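Local coordinates for putative aliphatic sulfonates-binding protein (Escherichia coli, PDB 2X26) that probably serves as the periplasmic binding protein of an ABC transporter that imports aliphatic sulfonates, at residues L5-Q10 with Q23-R28; V17-H22 with A207-A212. All blocks are in the same frame, centred on the assembly; numbering follows the deposited sequence. Where two conformers were deposited one is given.

Overall arrangement
The two contacts lie side by side in one lobe of a periplasmic binding protein, their centres about 8 Å apart and on the same side of the chain's centre. Contact 1 sets the first strand, 4-9, against the short helix 24-28; contact 2 sets the helix between them in the chain, 14-21, against the long helix 199-218. Their segments alternate along the sequence, and polar links join them directly: R28 NH2 forms a salt bridge with E211 OE1 at 2.6 Å, and L24 N probably donates a hydrogen bond to A19 O at 3.1 Å. Both contacts are buried, and between them they join the sheet, its first crossover and a helix from much later in the chain.

Contact 1: L5-Q10 with Q23-R28; sequences LRIGYQ and QLLEKR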
loop_
_atom_site.group_PDB
_atom_site.type_symbol
_atom_site.label_atom_id
_atom_site.label_comp_id
_atom_site.label_asym_id
_atom_site.label_seq_id
_atom_site.Cartn_x
_atom_site.Cartn_y
_atom_site.Cartn_z
ATOM N N LEU A 5 9.338 1.563 -18.102
ATOM C CA LEU A 5 8.470 1.512 -16.968
ATOM C C LEU A 5 9.404 1.386 -15.775
ATOM O O LEU A 5 10.023 0.331 -15.553
ATOM C CB LEU A 5 7.516 0.327 -17.059
ATOM C CG LEU A 5 6.801 0.090 -15.725
ATOM C CD1 LEU A 5 5.970 1.290 -15.239
ATOM C CD2 LEU A 5 5.926 -1.177 -15.819
ATOM N N ARG A 6 9.433 2.451 -14.986
ATOM C CA ARG A 6 10.244 2.519 -13.736
ATOM C C ARG A 6 9.313 2.380 -12.547
ATOM O O ARG A 6 8.422 3.201 -12.342
ATOM C CB ARG A 6 11.028 3.851 -13.646
ATOM C CG ARG A 6 11.899 4.033 -14.891
ATOM C CD ARG A 6 12.331 5.472 -15.039
ATOM N NE ARG A 6 11.198 6.336 -15.345
ATOM C CZ ARG A 6 11.324 7.667 -15.386
ATOM N NH1 ARG A 6 12.499 8.237 -15.092
ATOM N NH2 ARG A 6 10.259 8.420 -15.627
ATOM N N ILE A 7 9.528 1.315 -11.788
ATOM C CA ILE A 7 8.552 0.904 -10.768
ATOM C C ILE A 7 9.074 1.163 -9.373
ATOM O O ILE A 7 10.158 0.677 -8.997
ATOM C CB ILE A 7 8.201 -0.602 -10.899
ATOM C CG1 ILE A 7 7.728 -0.898 -12.338
ATOM C CG2 ILE A 7 7.212 -0.979 -9.808
ATOM C CD1 ILE A 7 7.659 -2.369 -12.711
ATOM N N GLY A 8 8.321 1.922 -8.594
ATOM C CA GLY A 8 8.634 2.074 -7.153
ATOM C C GLY A 8 7.919 1.024 -6.344
ATOM O O GLY A 8 6.695 0.899 -6.433
ATOM N N TYR A 9 8.660 0.280 -5.541
ATOM C CA TYR A 9 8.008 -0.799 -4.727
ATOM C C TYR A 9 8.569 -0.762 -3.300
ATOM O O TYR A 9 9.613 -0.152 -3.066
ATOM C CB TYR A 9 8.241 -2.173 -5.366
ATOM C CG TYR A 9 9.678 -2.727 -5.264
ATOM C CD1 TYR A 9 9.998 -3.706 -4.292
ATOM C CD2 TYR A 9 10.681 -2.290 -6.116
ATOM C CE1 TYR A 9 11.275 -4.190 -4.190
ATOM C CE2 TYR A 9 11.997 -2.787 -6.024
ATOM C CZ TYR A 9 12.255 -3.769 -5.074
ATOM O OH TYR A 9 13.522 -4.275 -4.947
ATOM N N GLN A 10 7.875 -1.434 -2.369
ATOM C CA GLN A 10 8.352 -1.577 -0.996
ATOM C C GLN A 10 8.475 -3.072 -0.731
ATOM O O GLN A 10 7.941 -3.900 -1.483
ATOM C CB GLN A 10 7.370 -0.945 -0.036
ATOM C CG GLN A 10 7.153 0.595 -0.323
ATOM C CD GLN A 10 6.119 1.186 0.621
ATOM O OE1 GLN A 10 6.306 1.164 1.861
ATOM N NE2 GLN A 10 5.028 1.723 0.058
ATOM N N GLN A 23 10.459 -12.279 -12.859
ATOM C CA GLN A 23 10.734 -11.591 -14.117
ATOM C C GLN A 23 9.544 -11.521 -15.059
ATOM O O GLN A 23 9.694 -11.509 -16.265
ATOM C CB GLN A 23 12.002 -12.154 -14.823
ATOM C CG GLN A 23 13.242 -11.856 -13.946
ATOM C CD GLN A 23 14.554 -12.178 -14.617
ATOM O OE1 GLN A 23 14.577 -12.677 -15.722
ATOM N NE2 GLN A 23 15.663 -11.874 -13.943
ATOM N N LEU A 24 8.343 -11.474 -14.502
ATOM C CA LEU A 24 7.131 -11.531 -15.339
ATOM C C LEU A 24 6.993 -10.354 -16.298
ATOM O O LEU A 24 6.639 -10.560 -17.458
ATOM C CB LEU A 24 5.887 -11.620 -14.465
ATOM C CG LEU A 24 5.776 -12.846 -13.546
ATOM C CD1 LEU A 24 4.503 -12.677 -12.752
ATOM C CD2 LEU A 24 5.812 -14.181 -14.363
ATOM N N LEU A 25 7.313 -9.141 -15.843
ATOM C CA LEU A 25 7.189 -7.963 -16.714
ATOM C C LEU A 25 8.245 -7.951 -17.797
ATOM O O LEU A 25 7.976 -7.593 -18.927
ATOM C CB LEU A 25 7.277 -6.661 -15.911
ATOM C CG LEU A 25 6.095 -6.345 -15.008
ATOM C CD1 LEU A 25 6.258 -4.974 -14.398
ATOM C CD2 LEU A 25 4.726 -6.416 -15.709
ATOM N N GLU A 26 9.457 -8.343 -17.434
ATOM C CA GLU A 26 10.522 -8.387 -18.423
ATOM C C GLU A 26 10.146 -9.349 -19.548
ATOM O O GLU A 26 10.387 -9.045 -20.716
ATOM C CB GLU A 26 11.850 -8.757 -17.767
ATOM C CG GLU A 26 12.443 -7.673 -16.838
ATOM C CD GLU A 26 11.915 -7.704 -15.432
ATOM O OE1 GLU A 26 11.002 -8.490 -15.123
ATOM O OE2 GLU A 26 12.435 -6.923 -14.608
ATOM N N LYS A 27 9.551 -10.483 -19.193
ATOM C CA LYS A 27 9.181 -11.471 -20.181
ATOM C C LYS A 27 7.931 -11.040 -20.947
ATOM O O LYS A 27 7.858 -11.245 -22.166
ATOM C CB LYS A 27 8.950 -12.812 -19.505
ATOM C CG LYS A 27 10.215 -13.429 -18.950
ATOM C CD LYS A 27 9.930 -14.822 -18.394
ATOM C CE LYS A 27 9.230 -14.802 -17.039
ATOM N NZ LYS A 27 8.375 -16.020 -16.747
ATOM N N ARG A 28 6.948 -10.403 -20.251
ATOM C CA ARG A 28 5.718 -10.018 -20.965
ATOM C C ARG A 28 5.827 -8.841 -21.890
ATOM O O ARG A 28 5.126 -8.790 -22.899
ATOM C CB ARG A 28 4.571 -9.752 -20.034
ATOM C CG ARG A 28 4.168 -10.984 -19.407
ATOM C CD ARG A 28 2.969 -10.787 -18.589
ATOM N NE ARG A 28 2.764 -12.029 -17.896
ATOM C CZ ARG A 28 1.715 -12.275 -17.143
ATOM N NH1 ARG A 28 0.795 -11.331 -16.993
ATOM N NH2 ARG A 28 1.607 -13.455 -16.552
#
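L25 turns its CG anti to its own carbonyl carbon (chi1 -70°), extending the side chain from helix 24-28 toward strand 4-9, where I7 makes the matching choice: its CG1 is also anti to the carbonyl carbon (chi1 -54°), and CD1 stands at the end of an extended branch. The two residues therefore meet tip to tip, I7 CD1 against L25 CD1 at 3.4 Å, closer than methyl groups usually pack. L5, two residues earlier on the strand and on the same face, crosses the side chain of L25 at about a right angle, and its CD2 lies a looser 4.1 Å from L25 CD1. One methyl of the helix thus bridges two side chains of the strand, which shows how a single leucine can link a short helix to the sheet beneath it. The contact is small, some 80 Å² in all, entirely apolar and buried.

Other elements complete the layer. Helix 199-218 meets L5 through F201 and V205, while M16 of helix 14-21 packs on I7. Strand 33-38 pairs in parallel with 4-9, and its W36 both touches I7 and donates from NE1 to E26 OE2, tying the short helix to the neighbouring strand.

Contact 2: V17-H22 with A207-A212; sequences VLAKSH and ATFSEA
The helical layer of the beta-alpha-beta crossover between the parallel strands 4-9 and 33-38, a recurrent element of the periplasmic binding protein fold, here receives a helix from much later in the chain. Helix 14-21 of the crossover meets helix 199-218 almost perpendicularly: the axes of the segments 17-21 and 207-212 make an angle of 91° and approach to 8.2 Å. Small residues at the crossing make such closeness possible. A19 and A212 face each other with their CA atoms only 5.1 Å apart, and A19 CB touches A212 CB at 3.8 Å. The methyl of A212 reaches beyond the side chain opposite to the backbone itself, lying 3.3 Å from A19 N, so that one helix rests its methyl directly on the main chain of the other.

Larger side chains border this alanine pair. L18 sets its CB against A212 CB at 4.0 Å; an approach of L18 CD2 to A212 O holds for one of two modelled conformers of the leucine and is doubtful. The same leucine also touches L215 and T216 further along helix 199-218, and S223 of helix 220-231 lies against it. F209, one turn before A212, has CG anti to its carbonyl carbon (chi1 -61°), which carries the ring from the flank of its helix toward A19. Helix 24-28 adds L25 against F209 and L24 against A212. The phenyl ring presents its edge rather than a face: A19 CB lies in the ring plane, 3.7 Å from F209 CD1 and 4.1 Å from F209 CE1.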
loop_
_atom_site.group_PDB
_atom_site.type_symbol
_atom_site.label_atom_id
_atom_site.label_comp_id
_atom_site.label_asym_id
_atom_site.label_seq_id
_atom_site.Cartn_x
_atom_site.Cartn_y
_atom_site.Cartn_z
ATOM N N VAL A 17 6.803 -7.475 -5.729
ATOM C CA VAL A 17 8.035 -8.220 -5.350
ATOM C C VAL A 17 8.045 -9.594 -6.035
ATOM O O VAL A 17 9.089 -10.006 -6.582
ATOM C CB VAL A 17 8.152 -8.341 -3.818
ATOM C CG1 VAL A 17 9.238 -9.363 -3.367
ATOM C CG2 VAL A 17 8.512 -6.945 -3.226
ATOM N N LEU A 18 6.903 -10.291 -6.016
ATOM C CA LEU A 18 6.827 -11.585 -6.702
ATOM C C LEU A 18 6.936 -11.415 -8.218
ATOM O O LEU A 18 7.636 -12.182 -8.857
ATOM C CB LEU A 18 5.580 -12.385 -6.327
ATOM C CG LEU A 18 5.912 -13.307 -5.155
ATOM C CD1 LEU A 18 5.892 -12.535 -3.861
ATOM C CD2 LEU A 18 4.971 -14.486 -5.114
ATOM N N ALA A 19 6.291 -10.382 -8.785
ATOM C CA ALA A 19 6.452 -10.143 -10.233
ATOM C C ALA A 19 7.924 -9.912 -10.599
ATOM O O ALA A 19 8.402 -10.392 -11.645
ATOM C CB ALA A 19 5.609 -8.919 -10.702
ATOM N N LYS A 20 8.594 -9.112 -9.794
ATOM C CA LYS A 20 10.012 -8.804 -10.019
ATOM C C LYS A 20 10.872 -10.068 -9.950
ATOM O O LYS A 20 11.653 -10.357 -10.859
ATOM C CB LYS A 20 10.485 -7.749 -8.989
ATOM C CG LYS A 20 11.979 -7.430 -9.094
ATOM C CD LYS A 20 12.443 -6.573 -7.886
ATOM C CE LYS A 20 13.943 -6.210 -8.025
ATOM N NZ LYS A 20 14.867 -7.390 -7.787
ATOM N N SER A 21 10.647 -10.861 -8.914
ATOM C CA SER A 21 11.440 -12.064 -8.691
ATOM C C SER A 21 11.268 -13.050 -9.836
ATOM O O SER A 21 12.247 -13.719 -10.268
ATOM C CB SER A 21 11.016 -12.721 -7.386
ATOM O OG SER A 21 11.444 -11.937 -6.295
ATOM N N HIS A 22 10.033 -13.164 -10.339
ATOM C CA HIS A 22 9.748 -14.096 -11.426
ATOM C C HIS A 22 9.989 -13.526 -12.805
ATOM O O HIS A 22 9.792 -14.198 -13.809
ATOM C CB HIS A 22 8.324 -14.659 -11.288
ATOM C CG HIS A 22 8.171 -15.566 -10.112
ATOM N ND1 HIS A 22 8.262 -16.932 -10.229
ATOM C CD2 HIS A 22 7.942 -15.315 -8.811
ATOM C CE1 HIS A 22 8.104 -17.488 -9.039
ATOM N NE2 HIS A 22 7.890 -16.530 -8.159
ATOM N N ALA A 207 -2.511 -6.287 -13.869
ATOM C CA ALA A 207 -3.044 -7.640 -13.941
ATOM C C ALA A 207 -1.931 -8.644 -13.674
ATOM O O ALA A 207 -2.158 -9.650 -12.961
ATOM C CB ALA A 207 -3.674 -7.867 -15.326
ATOM N N THR A 208 -0.714 -8.329 -14.173
ATOM C CA THR A 208 0.487 -9.113 -13.908
ATOM C C THR A 208 0.839 -9.128 -12.412
ATOM O O THR A 208 1.176 -10.172 -11.881
ATOM C CB THR A 208 1.686 -8.579 -14.692
ATOM O OG1 THR A 208 1.404 -8.645 -16.088
ATOM C CG2 THR A 208 2.891 -9.461 -14.466
ATOM N N PHE A 209 0.762 -7.983 -11.726
ATOM C CA PHE A 209 1.029 -7.982 -10.264
ATOM C C PHE A 209 0.006 -8.831 -9.531
ATOM O O PHE A 209 0.318 -9.477 -8.533
ATOM C CB PHE A 209 0.974 -6.583 -9.655
ATOM C CG PHE A 209 1.991 -5.623 -10.223
ATOM C CD1 PHE A 209 3.240 -6.047 -10.639
ATOM C CD2 PHE A 209 1.698 -4.257 -10.253
ATOM C CE1 PHE A 209 4.185 -5.117 -11.145
ATOM C CE2 PHE A 209 2.630 -3.304 -10.693
ATOM C CZ PHE A 209 3.863 -3.734 -11.173
ATOM N N SER A 210 -1.233 -8.783 -9.985
ATOM C CA SER A 210 -2.272 -9.613 -9.308
ATOM C C SER A 210 -1.993 -11.126 -9.533
ATOM O O SER A 210 -2.178 -11.928 -8.598
ATOM C CB SER A 210 -3.681 -9.192 -9.777
ATOM O OG SER A 210 -4.649 -9.990 -9.106
ATOM N N GLU A 211 -1.576 -11.520 -10.734
ATOM C CA GLU A 211 -1.164 -12.922 -11.003
ATOM C C GLU A 211 0.025 -13.310 -10.115
ATOM O O GLU A 211 0.123 -14.434 -9.608
ATOM C CB GLU A 211 -0.736 -13.127 -12.452
ATOM C CG GLU A 211 -1.831 -13.017 -13.468
ATOM C CD GLU A 211 -1.279 -13.151 -14.879
ATOM O OE1 GLU A 211 -0.538 -14.130 -15.154
ATOM O OE2 GLU A 211 -1.543 -12.255 -15.707
ATOM N N ALA A 212 0.951 -12.377 -9.970
ATOM C CA ALA A 212 2.131 -12.622 -9.170
ATOM C C ALA A 212 1.771 -12.771 -7.698
ATOM O O ALA A 212 2.303 -13.675 -7.025
ATOM C CB ALA A 212 3.185 -11.470 -9.368
#